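Long-range contacts in N5-carboxyaminoimidazole ribonucleotide synthetase (PDB 3R5H), which probably catalyses the ATP-dependent carboxylation of 5-aminoimidazole ribonucleotide (AIR) to N5-carboxyaminoimidazole ribonucleotide, a step of purine biosynthesis: residues Ile17-Gly22 and Thr80-Asn85; Gln105-Thr110 and Leu275-His280; Ile218-Ile223 and Gln383-Lys388; Leu322-Glu327 and Lys350-Met355. All coordinates share one frame; numbering follows the deposited sequence.

Contact 1 (Ile17-Gly22 and Thr80-Asn85); sequences IGIIGG and TYEFEN. With AIR (5-aminoimidazole ribonucleotide), chain D.
Thr-80 sits between Gly-18 and Ile-20 across two neighbouring parallel strands. Thr-80 N donates to Gly-18 O (2.9 Å, almost straight at 168°), and Thr-80 O accepts from Ile-20 N at 2.9 Å. One step on, Ile-20 O is gripped twice, by Glu-82 N at 2.9 Å and by Phe-83 N at 3.2 Å, each donor tilted out of the carbonyl plane. On one face of the sheet Thr-80 CG2 runs beside Ile-19 CG1, 4.0 Å away and pointing the same way, under helices 24-35 and 294-303; on the other, Ile-20 CB meets Tyr-81 CB at 4.1 Å. Strands 57-60, 39-44, 16-20 and 78-81 lie side by side in that order, so 16-20 and 78-81 flank the switch point of a Rossmann-like sheet, the usual place for a ligand, and Gly-21 probably opens a GxGxxG-type glycine turn. A chi1 of 57° folds the Glu-82 chain back over Gly-21, which has no side chain in the way, so Glu-82 CG can come within 3.1 Å of Gly-21 O. The carboxylate then faces the ribose of AIR: Glu-82 OE1 accepts from AIR O2' and OE2 from AIR O3', both modelled at 2.5 Å, too short for either length to carry weight. Behind them, Gly-26 N holds OE1 and Gly-23 N holds OE2, fixing the carboxylate's rotation, while Gln-102 and His-298 bind Thr-80 OG1.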
# COMPACT_ATOMS: atom_id res chain seq x y z
N ILE A 17 -3.89 17.25 2.31
CA ILE A 17 -5.26 16.75 2.35
C ILE A 17 -5.76 16.77 3.81
O ILE A 17 -5.14 16.18 4.70
CB ILE A 17 -5.37 15.32 1.76
CG1 ILE A 17 -4.94 15.32 0.29
CG2 ILE A 17 -6.80 14.78 1.92
CD1 ILE A 17 -4.70 13.95 -0.27
N GLY A 18 -6.86 17.46 4.04
CA GLY A 18 -7.48 17.53 5.36
C GLY A 18 -8.57 16.48 5.48
O GLY A 18 -9.43 16.36 4.61
N ILE A 19 -8.52 15.68 6.55
CA ILE A 19 -9.51 14.63 6.78
C ILE A 19 -10.31 14.90 8.05
O ILE A 19 -9.73 15.13 9.13
CB ILE A 19 -8.85 13.23 6.87
CG1 ILE A 19 -8.06 12.94 5.58
CG2 ILE A 19 -9.93 12.14 7.14
CD1 ILE A 19 -7.13 11.71 5.67
N ILE A 20 -11.64 14.88 7.93
CA ILE A 20 -12.53 14.99 9.09
C ILE A 20 -12.87 13.61 9.60
O ILE A 20 -13.61 12.87 8.96
CB ILE A 20 -13.83 15.80 8.76
CG1 ILE A 20 -13.46 17.22 8.33
CG2 ILE A 20 -14.78 15.82 9.96
CD1 ILE A 20 -14.54 17.91 7.56
N GLY A 21 -12.31 13.27 10.75
CA GLY A 21 -12.43 11.94 11.33
C GLY A 21 -11.11 11.18 11.21
O GLY A 21 -10.53 11.05 10.11
N GLY A 22 -10.64 10.66 12.34
CA GLY A 22 -9.33 10.00 12.37
C GLY A 22 -9.36 8.51 12.69
O GLY A 22 -8.40 7.98 13.23
N THR A 80 -11.75 16.28 2.91
CA THR A 80 -12.65 15.15 2.79
C THR A 80 -13.01 14.68 4.20
O THR A 80 -12.48 15.19 5.18
CB THR A 80 -12.02 13.99 1.96
OG1 THR A 80 -12.96 12.92 1.81
CG2 THR A 80 -10.75 13.47 2.63
N TYR A 81 -13.90 13.72 4.28
CA TYR A 81 -14.38 13.25 5.56
C TYR A 81 -14.39 11.72 5.53
O TYR A 81 -14.56 11.12 4.47
CB TYR A 81 -15.80 13.81 5.80
CG TYR A 81 -16.79 13.38 4.75
CD1 TYR A 81 -17.05 14.19 3.64
CD2 TYR A 81 -17.42 12.14 4.83
CE1 TYR A 81 -17.95 13.78 2.66
CE2 TYR A 81 -18.30 11.72 3.85
CZ TYR A 81 -18.56 12.53 2.77
OH TYR A 81 -19.43 12.09 1.83
N GLU A 82 -14.20 11.12 6.70
CA GLU A 82 -14.64 9.75 6.94
C GLU A 82 -15.86 9.72 7.89
O GLU A 82 -16.69 8.80 7.87
CB GLU A 82 -13.49 8.90 7.51
CG GLU A 82 -12.88 9.45 8.78
CD GLU A 82 -12.65 8.38 9.84
OE1 GLU A 82 -12.04 7.34 9.53
OE2 GLU A 82 -13.04 8.61 11.00
N PHE A 83 -15.98 10.75 8.73
CA PHE A 83 -17.13 10.86 9.61
C PHE A 83 -18.28 11.46 8.80
O PHE A 83 -18.12 12.51 8.17
CB PHE A 83 -16.78 11.74 10.82
CG PHE A 83 -17.92 11.96 11.76
CD1 PHE A 83 -18.51 13.22 11.86
CD2 PHE A 83 -18.42 10.92 12.54
CE1 PHE A 83 -19.59 13.45 12.74
CE2 PHE A 83 -19.50 11.13 13.44
CZ PHE A 83 -20.08 12.40 13.53
N GLU A 84 -19.41 10.77 8.80
CA GLU A 84 -20.58 11.16 8.02
C GLU A 84 -21.48 12.19 8.69
O GLU A 84 -22.07 13.02 8.02
CB GLU A 84 -21.42 9.93 7.70
CG GLU A 84 -20.92 9.16 6.53
CD GLU A 84 -21.27 7.70 6.63
OE1 GLU A 84 -22.02 7.22 5.77
OE2 GLU A 84 -20.80 7.05 7.59
N ASN A 85 -21.59 12.12 10.00
CA ASN A 85 -22.61 12.90 10.72
C ASN A 85 -22.29 14.39 10.93
O ASN A 85 -22.67 14.97 11.96
CB ASN A 85 -22.97 12.18 12.04
CG ASN A 85 -24.17 12.79 12.76
OD1 ASN A 85 -25.06 13.38 12.13
ND2 ASN A 85 -24.20 12.63 14.08
N1 AIR D . -16.41 4.42 10.33
C2 AIR D . -16.99 5.59 9.98
N3 AIR D . -18.28 5.38 9.61
C4 AIR D . -18.56 4.05 9.73
C5 AIR D . -17.37 3.52 10.17
N6 AIR D . -17.19 2.20 10.42
C1' AIR D . -15.01 4.19 10.80
C2' AIR D . -14.26 5.49 10.84
C3' AIR D . -14.43 5.93 12.29
C4' AIR D . -14.28 4.61 13.01
O4' AIR D . -14.97 3.69 12.15
O2' AIR D . -12.90 5.18 10.52
O3' AIR D . -13.51 6.93 12.73
C5' AIR D . -14.85 4.63 14.42
O5' AIR D . -14.17 3.61 15.15
P AIR D . -14.06 3.64 16.76
O6 AIR D . -15.50 3.72 17.21
O7 AIR D . -13.24 4.88 17.08
O8 AIR D . -13.35 2.34 17.08

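Contact 2 (Gln105-Thr110 and Leu275-His280); sequences QLLSKT and LAPRPH. With AIR (5-aminoimidazole ribonucleotide), chain D.
Pro-277 presents its ring to three residues of helix 105-110, at the seam between the preATP-grasp domain and the ATP-grasp domain. It is the centre of an inverse gamma turn, closed by a weak bond from Arg-278 N to Ala-276 O, where the chain leaves strand 270-276. Each helix residue meets the ring at its own angle. Leu-106 comes in obliquely, CG to Pro-277 CB at 4.2 Å. Leu-107 stands at about a right angle to it, with the tip of one branch, CD1, 3.8 Å from Pro-277 CG. Thr-110 slides past in the opposite direction, its OG1 3.4 Å from Pro-277 CG. A chi1 of 66° swings Thr-110 OG1 against the ring carbons and leaves CG2 to meet Leu-275 CB, 4.1 Å away, the two side chains crossing nearly perpendicular. Little but apolar packing therefore seats the helix on the end of the strand.

Beyond the turn the chain enters the AIR site. The extended Arg-278 places its guanidinium between Ala-276 CB, 3.9 Å from the plane and over its centre, and the imidazole of AIR, whose C4 lies over the other face near the rim. Glu-84 makes a salt bridge to Arg-278 NE, and Arg-278 NH1 reaches Pro-279 O at 3.0 Å, with that oxygen close to the guanidinium plane.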
# COMPACT_ATOMS: atom_id res chain seq x y z
N GLN A 105 -24.45 17.37 -0.88
CA GLN A 105 -25.74 16.92 -1.38
C GLN A 105 -25.93 15.42 -1.18
O GLN A 105 -26.93 14.99 -0.61
CB GLN A 105 -25.95 17.32 -2.86
CG GLN A 105 -27.21 16.73 -3.48
CD GLN A 105 -27.75 17.49 -4.69
OE1 GLN A 105 -28.94 17.39 -5.01
NE2 GLN A 105 -26.89 18.25 -5.36
N LEU A 106 -24.96 14.63 -1.62
CA LEU A 106 -25.01 13.19 -1.44
C LEU A 106 -25.04 12.82 0.03
O LEU A 106 -25.81 11.96 0.46
CB LEU A 106 -23.82 12.55 -2.15
CG LEU A 106 -23.65 11.04 -2.33
CD1 LEU A 106 -24.95 10.28 -2.24
CD2 LEU A 106 -23.02 10.85 -3.69
N LEU A 107 -24.21 13.48 0.82
CA LEU A 107 -24.14 13.20 2.24
C LEU A 107 -25.49 13.49 2.90
O LEU A 107 -25.91 12.76 3.79
CB LEU A 107 -22.99 13.99 2.87
CG LEU A 107 -22.45 13.73 4.27
CD1 LEU A 107 -22.05 12.27 4.51
CD2 LEU A 107 -21.25 14.66 4.52
N SER A 108 -26.18 14.53 2.44
CA SER A 108 -27.50 14.88 3.00
C SER A 108 -28.60 13.91 2.58
O SER A 108 -29.64 13.79 3.25
CB SER A 108 -27.90 16.30 2.60
OG SER A 108 -28.63 16.29 1.37
N LYS A 109 -28.39 13.22 1.48
CA LYS A 109 -29.34 12.21 1.06
C LYS A 109 -29.18 10.87 1.79
O LYS A 109 -30.13 10.10 1.87
CB LYS A 109 -29.29 12.05 -0.45
CG LYS A 109 -29.80 13.31 -1.13
CD LYS A 109 -29.74 13.26 -2.62
CE LYS A 109 -30.49 14.47 -3.18
NZ LYS A 109 -30.26 14.63 -4.63
N THR A 110 -28.00 10.60 2.34
CA THR A 110 -27.71 9.27 2.88
C THR A 110 -27.82 9.15 4.42
O THR A 110 -27.70 8.06 4.98
CB THR A 110 -26.36 8.70 2.36
OG1 THR A 110 -25.28 9.49 2.85
CG2 THR A 110 -26.32 8.72 0.84
N LEU A 275 -26.50 3.00 1.23
CA LEU A 275 -25.39 3.69 0.62
C LEU A 275 -24.51 4.30 1.69
O LEU A 275 -25.00 4.73 2.75
CB LEU A 275 -25.90 4.79 -0.31
CG LEU A 275 -26.97 4.44 -1.34
CD1 LEU A 275 -27.40 5.68 -2.14
CD2 LEU A 275 -26.47 3.32 -2.27
N ALA A 276 -23.21 4.33 1.41
CA ALA A 276 -22.24 5.04 2.25
C ALA A 276 -21.34 5.85 1.33
O ALA A 276 -20.66 5.29 0.47
CB ALA A 276 -21.42 4.04 3.10
N PRO A 277 -21.36 7.19 1.49
CA PRO A 277 -20.58 8.09 0.62
C PRO A 277 -19.12 8.25 1.09
O PRO A 277 -18.65 9.35 1.37
CB PRO A 277 -21.35 9.42 0.73
CG PRO A 277 -21.99 9.39 2.10
CD PRO A 277 -22.15 7.92 2.51
N ARG A 278 -18.40 7.13 1.13
CA ARG A 278 -17.07 7.06 1.70
C ARG A 278 -16.51 5.69 1.44
O ARG A 278 -17.28 4.77 1.15
CB ARG A 278 -17.14 7.29 3.24
CG ARG A 278 -18.16 6.43 3.96
CD ARG A 278 -17.90 6.31 5.45
NE ARG A 278 -18.95 5.52 6.10
CZ ARG A 278 -18.94 4.20 6.25
NH1 ARG A 278 -17.92 3.45 5.79
NH2 ARG A 278 -19.95 3.60 6.86
N PRO A 279 -15.18 5.53 1.56
CA PRO A 279 -14.60 4.19 1.62
C PRO A 279 -15.31 3.37 2.70
O PRO A 279 -15.74 3.93 3.73
CB PRO A 279 -13.15 4.45 2.04
CG PRO A 279 -12.85 5.82 1.55
CD PRO A 279 -14.15 6.59 1.60
N HIS A 280 -15.41 2.07 2.46
CA HIS A 280 -16.28 1.19 3.25
C HIS A 280 -15.58 -0.11 3.63
O HIS A 280 -14.70 -0.59 2.94
CB HIS A 280 -17.53 0.91 2.42
CG HIS A 280 -18.62 0.21 3.16
ND1 HIS A 280 -18.77 -1.16 3.13
CD2 HIS A 280 -19.64 0.68 3.92
CE1 HIS A 280 -19.83 -1.50 3.85
NE2 HIS A 280 -20.37 -0.40 4.35
N1 AIR D . -16.41 4.42 10.33
C2 AIR D . -16.99 5.59 9.98
N3 AIR D . -18.28 5.38 9.61
C4 AIR D . -18.56 4.05 9.73
C5 AIR D . -17.37 3.52 10.17
N6 AIR D . -17.19 2.20 10.42
C1' AIR D . -15.01 4.19 10.80
C2' AIR D . -14.26 5.49 10.84
C3' AIR D . -14.43 5.93 12.29
C4' AIR D . -14.28 4.61 13.01
O4' AIR D . -14.97 3.69 12.15
O2' AIR D . -12.90 5.18 10.52
O3' AIR D . -13.51 6.93 12.73
C5' AIR D . -14.85 4.63 14.42
O5' AIR D . -14.17 3.61 15.15
P AIR D . -14.06 3.64 16.76
O6 AIR D . -15.50 3.72 17.21
O7 AIR D . -13.24 4.88 17.08
O8 AIR D . -13.35 2.34 17.08

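Contact 3 (Ile218-Ile223 and Gln383-Lys388); sequences IHVNNI and QLLEGK. With ADP (adenosine-5'-diphosphate), chain C.
Val-220 and Leu-384 are the nearest CA pair, 7.0 Å from CA to CA, where the hairpin end of strand 209-220 faces the last turn of helix 379-384. The hairpin reverses through a type I' turn, Val-220 to Ile-223, closed by paired backbone bonds, Val-220 N to Ile-223 O and Ile-223 N to Val-220 O.

Val-220 is the central side chain, and its two methyls divide the work. CG1, anti to the backbone N (chi1 173°), touches Leu-384 CD1 at 3.7 Å, while CG2 lies 3.7 Å from Leu-385 CG. The branches of Leu-385 spread over the strand, so that its CD2 also meets Ile-218 CG2 at 3.9 Å; these leucines cross obliquely over the beta-branched residues. At the turn, Asn-221 lies at about a right angle to Leu-384, its amide ND2 3.8 Å from Leu-384 CD1.

His-219 points away from the helix, into the nucleotide site of the ATP-grasp domain. The ADP O3' lies 4.2 Å above the His-219 ring plane, toward the rim, and the side chain is about 5 Å from the magnesium ion. Asn-222 brings OD1 to within 3.0 Å of ADP O3B.

The helix end thus backs an ADP-facing hairpin through aliphatic carbon and one amide, in a largely surface-lying patch with Val-220 as its buried member; such contacts depend on complementary shape and carry little directional preference.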
# COMPACT_ATOMS: atom_id res chain seq x y z
N ILE A 218 -20.62 -11.24 4.37
CA ILE A 218 -21.16 -12.09 5.42
C ILE A 218 -21.12 -11.35 6.75
O ILE A 218 -20.04 -11.02 7.27
CB ILE A 218 -20.38 -13.45 5.51
CG1 ILE A 218 -20.42 -14.16 4.12
CG2 ILE A 218 -20.94 -14.32 6.67
CD1 ILE A 218 -20.20 -15.64 4.13
N HIS A 219 -22.31 -11.04 7.27
CA HIS A 219 -22.46 -10.34 8.56
C HIS A 219 -22.77 -11.33 9.69
O HIS A 219 -23.52 -12.28 9.50
CB HIS A 219 -23.58 -9.29 8.48
CG HIS A 219 -23.32 -8.19 7.49
ND1 HIS A 219 -23.64 -8.28 6.16
CD2 HIS A 219 -22.74 -6.97 7.65
CE1 HIS A 219 -23.28 -7.18 5.54
NE2 HIS A 219 -22.72 -6.37 6.42
N VAL A 220 -22.21 -11.08 10.87
CA VAL A 220 -22.46 -11.87 12.09
C VAL A 220 -22.68 -10.86 13.23
O VAL A 220 -21.82 -10.02 13.49
CB VAL A 220 -21.25 -12.81 12.46
CG1 VAL A 220 -21.46 -13.47 13.80
CG2 VAL A 220 -20.99 -13.88 11.40
N ASN A 221 -23.84 -10.94 13.89
CA ASN A 221 -24.26 -9.93 14.89
C ASN A 221 -24.43 -8.55 14.31
O ASN A 221 -24.21 -7.57 15.01
CB ASN A 221 -23.24 -9.79 16.02
CG ASN A 221 -23.29 -10.91 17.01
OD1 ASN A 221 -24.33 -11.58 17.15
ND2 ASN A 221 -22.17 -11.14 17.71
N ASN A 222 -24.80 -8.45 13.04
CA ASN A 222 -24.90 -7.15 12.35
C ASN A 222 -23.56 -6.41 12.26
O ASN A 222 -23.51 -5.18 12.11
CB ASN A 222 -25.95 -6.25 13.01
CG ASN A 222 -26.58 -5.28 12.02
OD1 ASN A 222 -26.59 -5.52 10.81
ND2 ASN A 222 -27.13 -4.17 12.54
N ILE A 223 -22.47 -7.18 12.36
CA ILE A 223 -21.14 -6.66 12.05
C ILE A 223 -20.57 -7.46 10.90
O ILE A 223 -20.64 -8.70 10.89
CB ILE A 223 -20.19 -6.72 13.26
CG1 ILE A 223 -20.80 -5.97 14.46
CG2 ILE A 223 -18.82 -6.11 12.91
CD1 ILE A 223 -20.13 -6.30 15.81
N GLN A 383 -19.46 -20.37 14.45
CA GLN A 383 -20.49 -21.05 15.24
C GLN A 383 -21.82 -20.31 15.19
O GLN A 383 -22.88 -20.93 15.09
CB GLN A 383 -20.04 -21.21 16.71
CG GLN A 383 -21.06 -21.92 17.63
CD GLN A 383 -21.39 -23.36 17.20
OE1 GLN A 383 -22.57 -23.69 16.98
NE2 GLN A 383 -20.37 -24.20 17.08
N LEU A 384 -21.76 -18.98 15.27
CA LEU A 384 -22.95 -18.17 15.13
C LEU A 384 -23.59 -18.34 13.74
O LEU A 384 -24.79 -18.19 13.60
CB LEU A 384 -22.68 -16.70 15.46
CG LEU A 384 -22.62 -16.30 16.95
CD1 LEU A 384 -22.05 -14.90 17.13
CD2 LEU A 384 -23.98 -16.38 17.63
N LEU A 385 -22.78 -18.68 12.73
CA LEU A 385 -23.30 -18.88 11.37
C LEU A 385 -24.06 -20.20 11.18
O LEU A 385 -24.15 -20.74 10.08
CB LEU A 385 -22.19 -18.70 10.32
CG LEU A 385 -21.81 -17.23 10.06
CD1 LEU A 385 -20.43 -17.10 9.45
CD2 LEU A 385 -22.85 -16.50 9.21
N GLU A 386 -24.62 -20.70 12.29
CA GLU A 386 -25.60 -21.79 12.30
C GLU A 386 -26.42 -21.67 13.58
O GLU A 386 -25.84 -21.67 14.66
CB GLU A 386 -24.92 -23.16 12.18
CG GLU A 386 -23.51 -23.23 12.77
CD GLU A 386 -22.53 -23.97 11.87
OE1 GLU A 386 -22.67 -23.90 10.63
OE2 GLU A 386 -21.60 -24.62 12.41
N GLY A 387 -27.76 -21.58 13.50
CA GLY A 387 -28.55 -21.87 12.30
C GLY A 387 -28.34 -21.04 11.05
O GLY A 387 -28.25 -19.80 11.11
N LYS A 388 -28.25 -21.73 9.92
CA LYS A 388 -28.13 -21.12 8.59
C LYS A 388 -29.49 -21.16 7.87
O LYS A 388 -30.54 -21.12 8.52
CB LYS A 388 -27.02 -21.82 7.77
CG LYS A 388 -27.25 -23.32 7.47
CD LYS A 388 -26.74 -24.24 8.59
CE LYS A 388 -25.35 -24.79 8.30
NZ LYS A 388 -24.30 -23.74 8.29
PB ADP C . -27.38 -1.59 9.42
O1B ADP C . -27.63 -1.05 10.80
O2B ADP C . -26.87 -0.51 8.52
O3B ADP C . -26.57 -2.86 9.38
PA ADP C . -29.25 -2.87 7.62
O1A ADP C . -28.00 -3.24 6.88
O2A ADP C . -30.35 -2.12 6.91
O3A ADP C . -28.86 -2.00 8.93
O5' ADP C . -29.92 -4.21 8.20
C5' ADP C . -29.12 -5.13 8.95
C4' ADP C . -29.33 -6.54 8.42
O4' ADP C . -30.71 -6.91 8.54
C3' ADP C . -28.99 -6.66 6.94
O3' ADP C . -27.64 -7.06 6.75
C2' ADP C . -29.95 -7.73 6.46
O2' ADP C . -29.37 -9.01 6.71
C1' ADP C . -31.15 -7.60 7.36
N9 ADP C . -32.20 -6.81 6.68
C8 ADP C . -32.40 -5.48 6.78
N7 ADP C . -33.45 -5.07 6.03
C5 ADP C . -33.96 -6.16 5.44
C6 ADP C . -35.07 -6.46 4.52
N6 ADP C . -35.90 -5.48 4.06
N1 ADP C . -35.23 -7.76 4.14
C2 ADP C . -34.44 -8.76 4.56
N3 ADP C . -33.41 -8.55 5.40
C4 ADP C . -33.13 -7.30 5.86

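Contact 4 (Leu322-Glu327 and Lys350-Met355); sequences LGEHIE and KAQRKM. With AIR (5-aminoimidazole ribonucleotide), chain D.
Gly-323 and Glu-324 are held to the type I turn Lys-350 to Arg-353 by two backbone hydrogen bonds. Gly-323 N reaches Arg-353 O at 2.9 Å, in the carbonyl plane but bent at hydrogen (131°); Glu-324 N reaches Ala-351 O at 3.0 Å and straighter.

Two CA-H...O contacts reinforce them. Arg-353 O also receives Leu-322 CA at 3.1 Å, and Lys-350 O receives Gly-323 CA, an approach made possible by the bare glycine.

Van der Waals packing closes the sides. Leu-322 and Lys-354, an antiparallel non-hydrogen-bonded pair, lie side by side, CD2 of the leucine 4.0 Å from CG of the lysine, whose NZ goes on to Asn-281. The curled Met-355 chain packs CG on the Gly-323 backbone, 3.5 Å from Gly-323 N.

Within 322-327, just before helix 326-331, His-325 ND1 accepts from Leu-322 N at 3.0 Å, close to the ring plane, while Glu-324 CG rests over the ring's centre. Gln-381 bonds to both His-325 NE2 and Glu-324 OE1.

The charged contact points the other way. The outstretched Arg-353 turns its guanidinium edge to the AIR phosphate, NH2 to O7 at 3.1 Å and nearly straight (171°), with NE bonded to O8 in a bond modelled short. Glu-348 O holds NH1. Lys-346 is also hydrogen-bonded to AIR; Arg-353 makes this turn part of the phosphate end of the AIR site, supplied by the C-terminal domain.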
# COMPACT_ATOMS: atom_id res chain seq x y z
N LEU A 322 -11.90 -8.03 15.17
CA LEU A 322 -12.51 -7.23 16.23
C LEU A 322 -11.64 -7.34 17.49
O LEU A 322 -10.69 -8.12 17.50
CB LEU A 322 -13.95 -7.68 16.51
CG LEU A 322 -14.90 -7.90 15.32
CD1 LEU A 322 -16.31 -8.34 15.82
CD2 LEU A 322 -15.02 -6.67 14.45
N GLY A 323 -11.94 -6.55 18.51
CA GLY A 323 -11.21 -6.65 19.78
C GLY A 323 -11.16 -8.08 20.30
O GLY A 323 -10.11 -8.54 20.74
N GLU A 324 -12.29 -8.78 20.23
CA GLU A 324 -12.36 -10.18 20.66
C GLU A 324 -11.41 -11.12 19.89
O GLU A 324 -11.19 -12.25 20.33
CB GLU A 324 -13.80 -10.70 20.56
CG GLU A 324 -14.30 -10.81 19.13
CD GLU A 324 -15.72 -11.34 19.02
OE1 GLU A 324 -15.89 -12.49 18.55
OE2 GLU A 324 -16.67 -10.62 19.39
N HIS A 325 -10.87 -10.67 18.76
CA HIS A 325 -9.98 -11.50 17.94
C HIS A 325 -8.51 -11.13 18.01
O HIS A 325 -7.66 -11.86 17.48
CB HIS A 325 -10.37 -11.43 16.46
CG HIS A 325 -11.80 -11.77 16.20
ND1 HIS A 325 -12.67 -10.91 15.57
CD2 HIS A 325 -12.52 -12.88 16.50
CE1 HIS A 325 -13.85 -11.48 15.47
NE2 HIS A 325 -13.79 -12.67 16.03
N ILE A 326 -8.19 -10.00 18.62
CA ILE A 326 -6.82 -9.49 18.51
C ILE A 326 -5.75 -10.41 19.12
O ILE A 326 -4.69 -10.64 18.52
CB ILE A 326 -6.70 -7.97 18.89
CG1 ILE A 326 -5.34 -7.41 18.44
CG2 ILE A 326 -6.95 -7.72 20.37
CD1 ILE A 326 -5.17 -7.33 16.94
N GLU A 327 -6.03 -10.99 20.28
CA GLU A 327 -5.03 -11.85 20.92
C GLU A 327 -4.79 -13.12 20.11
O GLU A 327 -3.64 -13.53 19.90
CB GLU A 327 -5.38 -12.13 22.39
CG GLU A 327 -5.34 -10.88 23.28
CD GLU A 327 -4.03 -10.08 23.18
OE1 GLU A 327 -2.93 -10.68 23.16
OE2 GLU A 327 -4.11 -8.83 23.11
N LYS A 350 -11.80 -3.09 22.41
CA LYS A 350 -13.12 -3.39 22.96
C LYS A 350 -13.67 -4.51 22.10
O LYS A 350 -13.31 -4.63 20.93
CB LYS A 350 -14.03 -2.17 22.89
CG LYS A 350 -13.73 -1.08 23.92
CD LYS A 350 -14.52 0.20 23.65
CE LYS A 350 -16.03 -0.00 23.83
NZ LYS A 350 -16.38 -0.47 25.21
N ALA A 351 -14.55 -5.33 22.68
CA ALA A 351 -14.91 -6.64 22.11
C ALA A 351 -15.37 -6.62 20.64
O ALA A 351 -14.91 -7.43 19.83
CB ALA A 351 -15.92 -7.35 23.00
N GLN A 352 -16.27 -5.69 20.31
CA GLN A 352 -16.75 -5.59 18.93
C GLN A 352 -16.18 -4.37 18.17
O GLN A 352 -16.67 -4.00 17.10
CB GLN A 352 -18.28 -5.62 18.90
CG GLN A 352 -18.87 -6.94 19.43
CD GLN A 352 -20.39 -6.96 19.38
OE1 GLN A 352 -21.06 -6.12 20.00
NE2 GLN A 352 -20.94 -7.95 18.67
N ARG A 353 -15.15 -3.75 18.73
CA ARG A 353 -14.45 -2.66 18.06
C ARG A 353 -13.63 -3.22 16.89
O ARG A 353 -12.99 -4.26 17.02
CB ARG A 353 -13.56 -1.90 19.04
CG ARG A 353 -13.05 -0.57 18.52
CD ARG A 353 -12.31 0.22 19.60
NE ARG A 353 -12.19 1.62 19.21
CZ ARG A 353 -11.24 2.46 19.62
NH1 ARG A 353 -10.28 2.06 20.44
NH2 ARG A 353 -11.24 3.73 19.19
N LYS A 354 -13.66 -2.54 15.74
CA LYS A 354 -12.85 -2.95 14.60
C LYS A 354 -11.39 -2.53 14.80
O LYS A 354 -11.07 -1.34 14.80
CB LYS A 354 -13.43 -2.40 13.29
CG LYS A 354 -14.83 -2.91 12.98
CD LYS A 354 -15.45 -2.26 11.73
CE LYS A 354 -16.90 -2.73 11.59
NZ LYS A 354 -17.51 -2.47 10.26
N MET A 355 -10.52 -3.53 14.95
CA MET A 355 -9.09 -3.33 15.23
C MET A 355 -8.20 -3.50 14.00
O MET A 355 -7.07 -3.00 13.99
CB MET A 355 -8.60 -4.30 16.32
CG MET A 355 -9.44 -4.28 17.60
SD MET A 355 -9.55 -2.65 18.37
CE MET A 355 -7.89 -2.54 19.03
N1 AIR D . -16.41 4.42 10.33
C2 AIR D . -16.99 5.59 9.98
N3 AIR D . -18.28 5.38 9.61
C4 AIR D . -18.56 4.05 9.73
C5 AIR D . -17.37 3.52 10.17
N6 AIR D . -17.19 2.20 10.42
C1' AIR D . -15.01 4.19 10.80
C2' AIR D . -14.26 5.49 10.84
C3' AIR D . -14.43 5.93 12.29
C4' AIR D . -14.28 4.61 13.01
O4' AIR D . -14.97 3.69 12.15
O2' AIR D . -12.90 5.18 10.52
O3' AIR D . -13.51 6.93 12.73
C5' AIR D . -14.85 4.63 14.42
O5' AIR D . -14.17 3.61 15.15
P AIR D . -14.06 3.64 16.76
O6 AIR D . -15.50 3.72 17.21
O7 AIR D . -13.24 4.88 17.08
O8 AIR D . -13.35 2.34 17.08

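Contact 1 closes first along the chain, within the preATP-grasp domain. Contact 2 ties that domain to the ATP-grasp domain and crosses contact 3, whose 218-223 falls between 105-110 and 275-280; contact 3 runs on to the C-terminal tail, its long loop enclosing contact 4. Contacts 1 and 2 have centres 12 Å apart and touch through the Glu-84 to Arg-278 salt bridge; contacts 3 and 4, 16 Å apart, touch where Ile-223 meets Gln-352, Lys-354 and Leu-322. Contacts 2, 3 and 4 all reach the eight-stranded antiparallel sheet, whereas contact 1 belongs to the parallel one. Contacts 1, 2 and 4 reach AIR from three domains, so its site draws on widely separated sequence, while 218-223 borders ADP.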